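PDB 4F1H: tyrosyl-DNA phosphodiesterase 2 from Danio rerio, which belongs to the endonuclease/exonuclease/phosphatase family of the DNase I-like clan and is modelled here with a magnesium ion and bound DNA. Local coordinates for residues 90-93 against 94-98; 122-125 against 126-130; 154-157 against 158-161; 170-173 against 174-177. One frame throughout, in Å; residues are numbered along the deposited sequence. Where two conformers were deposited one is given.

Interaction 1 (90-93 against 94-98)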
loop_
_atom_site.group_PDB
_atom_site.type_symbol
_atom_site.label_atom_id
_atom_site.label_comp_id
_atom_site.label_asym_id
_atom_site.label_seq_id
_atom_site.Cartn_x
_atom_site.Cartn_y
_atom_site.Cartn_z
ATOM N N PRO B 90 11.239 -14.817 10.533
ATOM C CA PRO B 90 12.557 -15.435 10.298
ATOM C C PRO B 90 13.669 -14.474 9.876
ATOM O O PRO B 90 14.833 -14.719 10.219
ATOM C CB PRO B 90 12.282 -16.435 9.168
ATOM C CG PRO B 90 10.819 -16.719 9.252
ATOM C CD PRO B 90 10.159 -15.463 9.779
ATOM N N THR B 91 13.325 -13.408 9.156
ATOM C CA THR B 91 14.359 -12.488 8.704
ATOM C C THR B 91 14.389 -11.131 9.416
ATOM O O THR B 91 15.039 -10.179 8.944
ATOM C CB THR B 91 14.328 -12.296 7.145
ATOM O OG1 THR B 91 13.005 -11.958 6.703
ATOM C CG2 THR B 91 14.785 -13.585 6.423
ATOM N N THR B 92 13.720 -11.018 10.565
ATOM C CA THR B 92 13.918 -9.799 11.337
ATOM C C THR B 92 15.369 -9.610 11.776
ATOM O O THR B 92 16.083 -10.571 12.152
ATOM C CB THR B 92 12.974 -9.708 12.582
ATOM O OG1 THR B 92 13.109 -8.423 13.230
ATOM C CG2 THR B 92 13.300 -10.788 13.610
ATOM N N GLN B 93 15.824 -8.360 11.731
ATOM C CA GLN B 93 17.113 -7.999 12.315
ATOM C C GLN B 93 16.964 -7.268 13.646
ATOM O O GLN B 93 17.952 -6.825 14.225
ATOM C CB GLN B 93 17.943 -7.146 11.333
ATOM C CG GLN B 93 18.318 -7.930 10.115
ATOM C CD GLN B 93 19.402 -8.959 10.452
ATOM O OE1 GLN B 93 20.281 -8.693 11.275
ATOM N NE2 GLN B 93 19.355 -10.110 9.807
ATOM N N MET B 94 15.722 -7.136 14.131
ATOM C CA MET B 94 15.411 -6.363 15.338
ATOM C C MET B 94 14.570 -7.155 16.340
ATOM O O MET B 94 13.832 -6.575 17.166
ATOM C CB MET B 94 14.667 -5.075 14.956
ATOM C CG MET B 94 15.443 -4.287 13.888
ATOM S SD MET B 94 14.676 -2.712 13.440
ATOM C CE MET B 94 15.779 -2.285 12.053
ATOM N N MET B 95 14.685 -8.482 16.279
ATOM C CA MET B 95 13.996 -9.388 17.231
ATOM C C MET B 95 12.476 -9.215 17.269
ATOM O O MET B 95 11.817 -9.559 18.268
ATOM C CB MET B 95 14.632 -9.321 18.626
ATOM C CG MET B 95 16.065 -9.821 18.649
ATOM S SD MET B 95 16.025 -11.624 18.403
ATOM C CE MET B 95 17.758 -12.008 18.107
ATOM N N ARG B 96 11.907 -8.783 16.142
ATOM C CA ARG B 96 10.466 -8.594 16.080
ATOM C C ARG B 96 9.746 -9.932 15.895
ATOM O O ARG B 96 10.313 -10.931 15.366
ATOM C CB ARG B 96 10.111 -7.616 14.955
ATOM C CG ARG B 96 10.942 -6.312 15.042
ATOM C CD ARG B 96 10.845 -5.648 16.438
ATOM N NE ARG B 96 11.740 -4.482 16.568
ATOM C CZ ARG B 96 11.506 -3.286 16.017
ATOM N NH1 ARG B 96 10.437 -3.093 15.283
ATOM N NH2 ARG B 96 12.377 -2.296 16.178
ATOM N N ASN B 97 8.498 -9.967 16.356
ATOM C CA ASN B 97 7.731 -11.192 16.277
ATOM C C ASN B 97 6.245 -10.867 16.347
ATOM O O ASN B 97 5.837 -9.684 16.401
ATOM C CB ASN B 97 8.156 -12.203 17.364
ATOM C CG ASN B 97 8.097 -11.648 18.786
ATOM O OD1 ASN B 97 7.338 -10.678 19.099
ATOM N ND2 ASN B 97 8.921 -12.230 19.670
ATOM N N LEU B 98 5.423 -11.904 16.328
ATOM C CA LEU B 98 3.976 -11.702 16.427
ATOM C C LEU B 98 3.494 -12.420 17.677
ATOM O O LEU B 98 3.632 -13.626 17.772
ATOM C CB LEU B 98 3.320 -12.276 15.161
ATOM C CG LEU B 98 1.810 -12.208 15.076
ATOM C CD1 LEU B 98 1.298 -10.752 15.219
ATOM C CD2 LEU B 98 1.337 -12.802 13.753
HETATM O O HOH W 1 16.605 -10.316 15.009
#

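Interaction 2 (122-125 against 126-130)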
loop_
_atom_site.group_PDB
_atom_site.type_symbol
_atom_site.label_atom_id
_atom_site.label_comp_id
_atom_site.label_asym_id
_atom_site.label_seq_id
_atom_site.Cartn_x
_atom_site.Cartn_y
_atom_site.Cartn_z
ATOM N N ASN B 122 13.861 3.058 5.821
ATOM C CA ASN B 122 14.510 2.228 4.823
ATOM C C ASN B 122 14.340 0.712 4.974
ATOM O O ASN B 122 14.903 -0.062 4.188
ATOM C CB ASN B 122 16.008 2.590 4.699
ATOM C CG ASN B 122 16.860 1.961 5.786
ATOM O OD1 ASN B 122 16.355 1.482 6.815
ATOM N ND2 ASN B 122 18.180 1.951 5.562
ATOM N N GLN B 123 13.557 0.284 5.963
ATOM C CA GLN B 123 13.291 -1.137 6.154
ATOM C C GLN B 123 11.954 -1.609 5.599
ATOM O O GLN B 123 11.380 -2.614 6.056
ATOM C CB GLN B 123 13.443 -1.501 7.652
ATOM C CG GLN B 123 14.869 -1.285 8.204
ATOM C CD GLN B 123 15.869 -2.173 7.461
ATOM O OE1 GLN B 123 15.598 -3.340 7.217
ATOM N NE2 GLN B 123 17.014 -1.604 7.071
ATOM N N SER B 124 11.460 -0.910 4.578
ATOM C CA SER B 124 10.183 -1.262 3.988
ATOM C C SER B 124 10.130 -2.730 3.513
ATOM O O SER B 124 9.092 -3.378 3.614
ATOM C CB SER B 124 9.850 -0.269 2.856
ATOM O OG SER B 124 8.603 -0.551 2.248
ATOM N N GLN B 125 11.246 -3.265 3.015
ATOM C CA GLN B 125 11.252 -4.642 2.524
ATOM C C GLN B 125 10.934 -5.648 3.647
ATOM O O GLN B 125 10.000 -6.472 3.506
ATOM C CB GLN B 125 12.592 -5.005 1.866
ATOM C CG GLN B 125 12.674 -6.476 1.496
ATOM C CD GLN B 125 13.884 -6.815 0.624
ATOM O OE1 GLN B 125 14.891 -6.101 0.618
ATOM N NE2 GLN B 125 13.781 -7.910 -0.118
ATOM N N GLU B 126 11.658 -5.573 4.758
ATOM C CA GLU B 126 11.417 -6.552 5.827
ATOM C C GLU B 126 10.076 -6.241 6.501
ATOM O O GLU B 126 9.315 -7.138 6.836
ATOM C CB GLU B 126 12.576 -6.556 6.821
ATOM C CG GLU B 126 12.410 -7.401 8.082
ATOM C CD GLU B 126 12.209 -8.889 7.829
ATOM O OE1 GLU B 126 12.580 -9.421 6.714
ATOM O OE2 GLU B 126 11.661 -9.547 8.756
ATOM N N ARG B 127 9.775 -4.959 6.685
ATOM C CA ARG B 127 8.488 -4.602 7.295
ATOM C C ARG B 127 7.314 -5.161 6.500
ATOM O O ARG B 127 6.350 -5.665 7.075
ATOM C CB ARG B 127 8.389 -3.065 7.462
ATOM C CG ARG B 127 7.040 -2.538 7.871
ATOM C CD ARG B 127 7.201 -1.134 8.367
ATOM N NE ARG B 127 7.700 -0.215 7.327
ATOM C CZ ARG B 127 8.910 0.361 7.346
ATOM N NH1 ARG B 127 9.774 0.122 8.338
ATOM N NH2 ARG B 127 9.249 1.226 6.378
ATOM N N THR B 128 7.358 -5.087 5.172
ATOM C CA THR B 128 6.206 -5.589 4.428
ATOM C C THR B 128 6.170 -7.134 4.412
ATOM O O THR B 128 5.087 -7.717 4.408
ATOM C CB THR B 128 6.097 -4.963 3.027
ATOM O OG1 THR B 128 7.340 -5.153 2.338
ATOM C CG2 THR B 128 5.799 -3.471 3.139
ATOM N N LYS B 129 7.323 -7.801 4.449
ATOM C CA LYS B 129 7.283 -9.273 4.627
ATOM C C LYS B 129 6.591 -9.654 5.939
ATOM O O LYS B 129 5.802 -10.610 5.992
ATOM C CB LYS B 129 8.681 -9.876 4.625
ATOM C CG LYS B 129 9.426 -9.686 3.319
ATOM C CD LYS B 129 10.795 -10.359 3.424
ATOM C CE LYS B 129 11.656 -10.028 2.210
ATOM N NZ LYS B 129 12.946 -10.779 2.235
ATOM N N GLN B 130 6.867 -8.889 6.994
ATOM C CA GLN B 130 6.202 -9.123 8.285
ATOM C C GLN B 130 4.728 -8.794 8.198
ATOM O O GLN B 130 3.899 -9.528 8.715
ATOM C CB GLN B 130 6.897 -8.296 9.394
ATOM C CG GLN B 130 8.343 -8.690 9.616
ATOM C CD GLN B 130 9.059 -7.731 10.549
ATOM O OE1 GLN B 130 8.439 -6.782 11.036
ATOM N NE2 GLN B 130 10.354 -7.944 10.771
HETATM O O HOH W 2 14.340 -4.370 4.796
#

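Interaction 3 (154-157 against 158-161). With nucleotides of chain A.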
loop_
_atom_site.group_PDB
_atom_site.type_symbol
_atom_site.label_atom_id
_atom_site.label_comp_id
_atom_site.label_asym_id
_atom_site.label_seq_id
_atom_site.Cartn_x
_atom_site.Cartn_y
_atom_site.Cartn_z
ATOM N N ASN B 154 4.830 0.688 12.114
ATOM C CA ASN B 154 5.770 1.492 11.327
ATOM C C ASN B 154 5.380 1.664 9.860
ATOM O O ASN B 154 6.230 1.968 8.997
ATOM C CB ASN B 154 7.196 0.929 11.459
ATOM C CG ASN B 154 7.846 1.377 12.724
ATOM O OD1 ASN B 154 8.031 2.582 12.914
ATOM N ND2 ASN B 154 8.206 0.439 13.610
ATOM N N LEU B 155 4.100 1.475 9.577
ATOM C CA LEU B 155 3.654 1.466 8.169
ATOM C C LEU B 155 3.481 2.847 7.577
ATOM O O LEU B 155 3.100 3.826 8.242
ATOM C CB LEU B 155 2.312 0.725 8.030
ATOM C CG LEU B 155 2.508 -0.797 8.083
ATOM C CD1 LEU B 155 1.133 -1.492 8.270
ATOM C CD2 LEU B 155 3.324 -1.393 6.901
ATOM N N ARG B 156 3.752 2.895 6.283
ATOM C CA ARG B 156 3.352 4.039 5.449
ATOM C C ARG B 156 2.176 3.538 4.596
ATOM O O ARG B 156 2.125 2.336 4.282
ATOM C CB ARG B 156 4.535 4.370 4.550
ATOM C CG ARG B 156 5.609 5.194 5.208
ATOM C CD ARG B 156 6.411 4.436 6.262
ATOM N NE ARG B 156 7.414 5.333 6.822
ATOM C CZ ARG B 156 8.272 5.030 7.788
ATOM N NH1 ARG B 156 8.277 3.819 8.404
ATOM N NH2 ARG B 156 9.136 5.972 8.142
ATOM N N ASP B 157 1.228 4.417 4.240
ATOM C CA ASP B 157 0.040 3.992 3.474
ATOM C C ASP B 157 0.386 3.184 2.236
ATOM O O ASP B 157 -0.312 2.206 1.907
ATOM C CB ASP B 157 -0.807 5.175 2.993
ATOM C CG ASP B 157 -1.452 5.938 4.114
ATOM O OD1 ASP B 157 -1.436 5.471 5.275
ATOM O OD2 ASP B 157 -1.992 7.023 3.819
ATOM N N ALA B 158 1.420 3.613 1.509
ATOM C CA ALA B 158 1.753 2.868 0.303
ATOM C C ALA B 158 2.245 1.446 0.555
ATOM O O ALA B 158 2.093 0.559 -0.293
ATOM C CB ALA B 158 2.745 3.633 -0.509
ATOM N N GLU B 159 2.832 1.204 1.724
ATOM C CA GLU B 159 3.329 -0.139 2.007
ATOM C C GLU B 159 2.192 -1.139 2.093
ATOM O O GLU B 159 2.348 -2.306 1.706
ATOM C CB GLU B 159 4.167 -0.139 3.293
ATOM C CG GLU B 159 5.444 0.638 3.110
ATOM C CD GLU B 159 6.270 0.874 4.377
ATOM O OE1 GLU B 159 5.785 0.628 5.514
ATOM O OE2 GLU B 159 7.430 1.339 4.228
ATOM N N VAL B 160 1.042 -0.681 2.599
ATOM C CA VAL B 160 -0.147 -1.505 2.646
ATOM C C VAL B 160 -0.715 -1.717 1.225
ATOM O O VAL B 160 -1.001 -2.853 0.836
ATOM C CB VAL B 160 -1.209 -0.875 3.558
ATOM C CG1 VAL B 160 -2.426 -1.757 3.616
ATOM C CG2 VAL B 160 -0.597 -0.705 4.960
ATOM N N ALA B 161 -0.862 -0.642 0.454
ATOM C CA ALA B 161 -1.319 -0.809 -0.939
ATOM C C ALA B 161 -0.378 -1.759 -1.686
ATOM O O ALA B 161 -0.836 -2.623 -2.446
ATOM C CB ALA B 161 -1.426 0.550 -1.662
ATOM O OP3 DT A 1 9.801 1.842 15.864
ATOM P P DT A 1 9.350 3.256 16.047
ATOM O OP1 DT A 1 9.179 3.704 17.421
ATOM O OP2 DT A 1 8.012 3.509 15.406
ATOM O "O5'" DT A 1 10.384 4.148 15.242
ATOM C "C5'" DT A 1 10.373 5.563 15.491
ATOM C "C4'" DT A 1 11.482 6.154 14.645
ATOM O "O4'" DT A 1 12.728 5.815 15.314
ATOM C "C3'" DT A 1 11.581 5.626 13.209
ATOM O "O3'" DT A 1 12.110 6.669 12.369
ATOM C "C2'" DT A 1 12.601 4.496 13.321
ATOM C "C1'" DT A 1 13.542 5.070 14.381
ATOM N N1 DT A 1 14.342 4.038 15.102
ATOM C C2 DT A 1 15.718 4.084 14.978
ATOM O O2 DT A 1 16.310 4.926 14.285
ATOM N N3 DT A 1 16.373 3.096 15.665
ATOM C C4 DT A 1 15.825 2.096 16.462
ATOM O O4 DT A 1 16.535 1.258 17.049
ATOM C C5 DT A 1 14.374 2.125 16.539
ATOM C C7 DT A 1 13.638 1.083 17.326
ATOM C C6 DT A 1 13.698 3.075 15.876
ATOM P P DG A 2 11.950 6.596 10.788
ATOM O OP1 DG A 2 10.667 5.914 10.467
ATOM O OP2 DG A 2 13.246 6.122 10.173
ATOM O "O5'" DG A 2 11.900 8.136 10.358
ATOM C "C5'" DG A 2 10.843 8.925 10.892
ATOM C "C4'" DG A 2 10.524 9.975 9.848
ATOM O "O4'" DG A 2 11.582 10.981 9.866
ATOM C "C3'" DG A 2 10.390 9.499 8.409
ATOM O "O3'" DG A 2 9.171 10.103 7.962
ATOM C "C2'" DG A 2 11.605 10.116 7.708
ATOM C "C1'" DG A 2 11.806 11.383 8.532
ATOM N N9 DG A 2 13.157 11.931 8.519
ATOM C C8 DG A 2 14.348 11.317 8.919
ATOM N N7 DG A 2 15.404 12.117 8.790
ATOM C C5 DG A 2 14.848 13.314 8.269
ATOM C C6 DG A 2 15.466 14.544 7.899
ATOM O O6 DG A 2 16.659 14.831 7.983
ATOM N N1 DG A 2 14.560 15.494 7.421
ATOM C C2 DG A 2 13.198 15.274 7.330
ATOM N N2 DG A 2 12.442 16.278 6.849
ATOM N N3 DG A 2 12.609 14.121 7.643
ATOM C C4 DG A 2 13.486 13.206 8.127
ATOM P P DC A 3 8.438 9.620 6.611
ATOM O OP1 DC A 3 8.328 8.156 6.622
ATOM O OP2 DC A 3 9.083 10.312 5.440
ATOM O "O5'" DC A 3 6.996 10.260 6.801
ATOM C "C5'" DC A 3 6.954 11.665 7.159
ATOM C "C4'" DC A 3 5.498 12.041 7.242
ATOM O "O4'" DC A 3 5.352 13.419 7.750
ATOM C "C3'" DC A 3 4.738 11.949 5.925
ATOM O "O3'" DC A 3 3.527 11.253 6.216
ATOM C "C2'" DC A 3 4.532 13.429 5.547
ATOM C "C1'" DC A 3 4.395 14.076 6.922
ATOM N N1 DC A 3 4.812 15.499 7.005
ATOM C C2 DC A 3 3.928 16.403 7.613
ATOM O O2 DC A 3 2.823 16.004 8.017
ATOM N N3 DC A 3 4.318 17.707 7.713
ATOM C C4 DC A 3 5.519 18.076 7.241
ATOM N N4 DC A 3 5.851 19.372 7.364
ATOM C C5 DC A 3 6.433 17.157 6.622
ATOM C C6 DC A 3 6.041 15.876 6.535
#

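Interaction 4 (170-173 against 174-177)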
loop_
_atom_site.group_PDB
_atom_site.type_symbol
_atom_site.label_atom_id
_atom_site.label_comp_id
_atom_site.label_asym_id
_atom_site.label_seq_id
_atom_site.Cartn_x
_atom_site.Cartn_y
_atom_site.Cartn_z
ATOM N N VAL B 170 -11.214 -7.611 6.481
ATOM C CA VAL B 170 -10.299 -6.962 7.439
ATOM C C VAL B 170 -10.285 -5.450 7.246
ATOM O O VAL B 170 -10.080 -4.977 6.128
ATOM C CB VAL B 170 -8.883 -7.508 7.294
ATOM C CG1 VAL B 170 -7.921 -6.864 8.350
ATOM C CG2 VAL B 170 -8.884 -9.027 7.472
ATOM N N CYS B 171 -10.518 -4.677 8.309
ATOM C CA CYS B 171 -10.472 -3.235 8.139
ATOM C C CYS B 171 -9.427 -2.626 9.049
ATOM O O CYS B 171 -9.017 -3.226 10.045
ATOM C CB CYS B 171 -11.825 -2.593 8.416
ATOM S SG CYS B 171 -12.362 -2.665 10.139
ATOM N N ASP B 172 -9.015 -1.418 8.696
ATOM C CA ASP B 172 -8.179 -0.619 9.582
ATOM C C ASP B 172 -9.188 0.256 10.346
ATOM O O ASP B 172 -9.981 0.995 9.728
ATOM C CB ASP B 172 -7.217 0.200 8.704
ATOM C CG ASP B 172 -6.426 1.246 9.478
ATOM O OD1 ASP B 172 -7.027 1.956 10.314
ATOM O OD2 ASP B 172 -5.205 1.352 9.193
ATOM N N VAL B 173 -9.165 0.221 11.684
ATOM C CA VAL B 173 -10.200 0.906 12.479
ATOM C C VAL B 173 -10.257 2.422 12.224
ATOM O O VAL B 173 -11.354 3.019 12.136
ATOM C CB VAL B 173 -10.052 0.577 13.995
ATOM C CG1 VAL B 173 -10.974 1.420 14.854
ATOM C CG2 VAL B 173 -10.297 -0.916 14.233
ATOM N N TRP B 174 -9.090 3.063 12.112
ATOM C CA TRP B 174 -9.091 4.493 11.868
ATOM C C TRP B 174 -9.799 4.802 10.539
ATOM O O TRP B 174 -10.557 5.775 10.462
ATOM C CB TRP B 174 -7.665 5.045 11.858
ATOM C CG TRP B 174 -7.604 6.477 11.501
ATOM C CD1 TRP B 174 -7.903 7.527 12.322
ATOM C CD2 TRP B 174 -7.193 7.042 10.242
ATOM N NE1 TRP B 174 -7.692 8.718 11.653
ATOM C CE2 TRP B 174 -7.270 8.447 10.379
ATOM C CE3 TRP B 174 -6.771 6.499 9.020
ATOM C CZ2 TRP B 174 -6.960 9.327 9.320
ATOM C CZ3 TRP B 174 -6.451 7.363 7.968
ATOM C CH2 TRP B 174 -6.551 8.767 8.127
ATOM N N GLU B 175 -9.544 4.004 9.503
ATOM C CA GLU B 175 -10.232 4.207 8.211
ATOM C C GLU B 175 -11.725 3.979 8.368
ATOM O O GLU B 175 -12.557 4.780 7.917
ATOM C CB GLU B 175 -9.674 3.244 7.153
ATOM C CG GLU B 175 -8.221 3.515 6.837
ATOM C CD GLU B 175 -7.670 2.593 5.761
ATOM O OE1 GLU B 175 -8.291 1.546 5.452
ATOM O OE2 GLU B 175 -6.600 2.935 5.220
ATOM N N GLN B 176 -12.070 2.886 9.028
ATOM C CA GLN B 176 -13.468 2.496 9.200
ATOM C C GLN B 176 -14.237 3.568 9.973
ATOM O O GLN B 176 -15.437 3.800 9.719
ATOM C CB GLN B 176 -13.529 1.133 9.910
ATOM C CG GLN B 176 -14.905 0.493 9.960
ATOM C CD GLN B 176 -15.368 0.017 8.590
ATOM O OE1 GLN B 176 -14.558 -0.264 7.702
ATOM N NE2 GLN B 176 -16.680 -0.071 8.411
ATOM N N LEU B 177 -13.556 4.260 10.892
ATOM C CA LEU B 177 -14.213 5.290 11.694
ATOM C C LEU B 177 -14.279 6.650 10.986
ATOM O O LEU B 177 -14.736 7.638 11.565
ATOM C CB LEU B 177 -13.574 5.423 13.089
ATOM C CG LEU B 177 -13.851 4.258 14.037
ATOM C CD1 LEU B 177 -13.087 4.428 15.351
ATOM C CD2 LEU B 177 -15.345 4.155 14.324
HETATM O O HOH W 3 -10.106 -0.331 6.062
#

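Interaction 1 (90-93 against 94-98)
Arg96 carries the flat group of this turn, a guanidinium that heads away from Thr92 while the start of its own chain stays close, CG of Arg96 lying 3.5 Å from OG1 of Thr92. Each nitrogen of the Arg96 guanidinium has an oxygen partner: NE gives a weak bond to Met94 O (3.0 Å), NH1 reaches His116 O, and NH2 is shared by the hydroxyls of Tyr68 and Ser119. A thymine base of the bound DNA packs against the same side chain. At the heart of the turn sits the hydroxyl of Thr92. With OG1 anti to the backbone nitrogen (chi1 -174°), it faces the residues that follow and accepts from Met94 N at 3.0 Å, which makes an ST turn, and again from Arg96 N at 3.2 Å. Both bonds are fairly straight, at 161°. The loop they shape joins the antiparallel strands 80-88 and 97-105, a beta hairpin of the DNase I-like fold. The same hydroxyl is hydrogen-bonded to Glu118 OE1, its main polar partner, while the methyl CG2 of Thr92 rests 3.5 Å from Arg96 O. On the backbone side a water closes the bend, donating to Thr92 O at 2.9 Å and accepting from Met95 N at the same distance. The side chain of Met94 is extended past CG and lies on Tyr68 and Glu118.

Interaction 2 (122-125 against 126-130)
Gln123 and Arg127 meet where helix 124-140 begins, the helix of a beta-alpha-beta unit between strands 108-114 and 145-150. Arg127 leaves its backbone extended, then bends at chi3 (63°) and runs back along the first turn. One face of its guanidinium looks onto Gln123 O, 3.9 Å above the plane and toward the rim, and NH2 of Arg127 passes 3.6 Å from Ser124 N. The group is fixed from beyond the helix by a salt bridge from NE to Glu159 and by bonds from NH1 to the carbonyls of Glu118 and Cys120. Gln125 and Lys129, one turn apart, run side by side and point the same way, so that Gln125 CG brushes Lys129 CE at 3.8 Å. Backbone bonds of the helix run from Lys129 N to Gln125 O and from Arg127 N to Gln123 O. Gln123 is the N-cap residue. Its side chain folds at chi2 (-61°) and works through a water, which donates to Gln123 OE1 at 2.9 Å and accepts from Glu126 N at 2.9 Å, so that this first-turn amide has a partner. The carboxylate of Glu126 is gripped at both oxygens: OE1 meets the hydroxyl of Thr91, whereas OE2 uses its anti lone pair for Gln130 NE2 at 2.9 Å.

Interaction 3 (154-157 against 158-161)
The chain comes into Arg156 extended and turns helical at Asp157, with Glu159 N donating to Arg156 O at 2.9 Å and Ala161 N to Asp157 O. Arg156 is thus the N-cap of helix 157-161, and Glu159 answers it from the first turn. With CG anti to the carbonyl carbon (chi1 -67°) and the rest extended, the glutamate reaches back so that OE1 accepts Arg156 N at 3.1 Å, the N-H arriving from above the carboxylate plane, 67° out of it. This is the glutamate half of a capping box. OE1, which also pairs with Arg127, has OE2 beside it bonded to Ser124 OG. The side chains of Arg156 and Glu159 run alongside one another, Arg156 CD lying 3.8 Å from Glu159 OE2. Their charged atoms are not in contact (Arg156 NE to Glu159 OE2 4.8 Å), and the guanidinium is engaged with DNA phosphates. This loop, following strand 145-150 of the DNase I-like fold, grips the phosphates of the DNA, chain A. The guanidinium of Arg156 presents its edge: NE donates to OP1 of DC3 at 3.0 Å, and NH2 of Arg156 to OP1 of both DG2 and DC3 at 2.8 Å each. A bond from Arg156 NH1 to Asn154 O at 2.8 Å, tilted from the guanidinium plane, helps fix its rotation. Asn154 ND2 gives a further bond to OP3 of DT1 and one to Leu117 O. On the protein side Leu155 crosses Val160 at about a right angle, CD1 against Val160 CG2 at 3.8 Å. Asp157 pairs with Arg207, and Ala158 and Ala161 pack on a neighbouring protein chain.

Interaction 4 (170-173 against 174-177)
Asp172 accepts from the amides of Trp174, Glu175 and Gln176 where strand 170-172 runs straight into the short helix 173-176. Asp172 is the N-cap. Its CG stands anti to the backbone nitrogen (chi1 171°), which swings OD1 over the first turn, where it accepts weakly from Trp174 N at 3.0 Å, as in an Asx turn, and weakly again from Glu175 N at 3.3 Å. Behind this cap the regular helical bonds start, Gln176 N to Asp172 O at 2.9 Å and Leu177 N to Val173 O at 2.8 Å. A water spans the junction as well, accepting from Asp172 N and donating to Glu175 OE1 at 2.7 Å. Apolar contacts lie on another side of the turn. Val173 and Leu177 run side by side in the same direction, CG1 of Val173 touching CD1 of Leu177 at 3.7 Å, and both rest on Pro221 of strand 220-227. Val173 also reaches Cys246 and Phe248, so the helix is laid against strands of the other sheet. A polar end makes a van der Waals contact: Gln176 bends at chi2 and brings OE1 to 3.7 Å from Cys171 CB, with Cys171 SG beside Gln176 CB and CG. The carboxylates of Asp172 and Glu175 are stacked, their planes 20° apart, with OD2 of Asp172 4.5 Å from OE2 of Glu175. Arg204 makes a salt bridge with Asp172 OD2 and a long, weak ion pair with Glu175 OE2, so its charge probably offsets the repulsion that would otherwise make one of the two acids easier to protonate.

In the fold
Interactions 1, 2 and 3 form a connected chain of contacts beside the bound DNA. Interactions 1 and 2 join through Glu126 and also pack directly, Thr92 CB lying 3.6 Å from Gln130 NE2. Interactions 2 and 3 join through Arg127, whose NE also comes to 3.1 Å from Asn154 O. Their centres lie about 11 Å (1 to 2) and about 10 Å (2 to 3) apart. The side chains of Arg96 and Asn154, in interactions 1 and 3, are each about 7 Å from a bound magnesium ion. Interaction 4 stands back: its centre is about 14 Å from that of interaction 3, with nearest atoms about 6 Å apart, and its nearest atom is about 8 Å from the DNA.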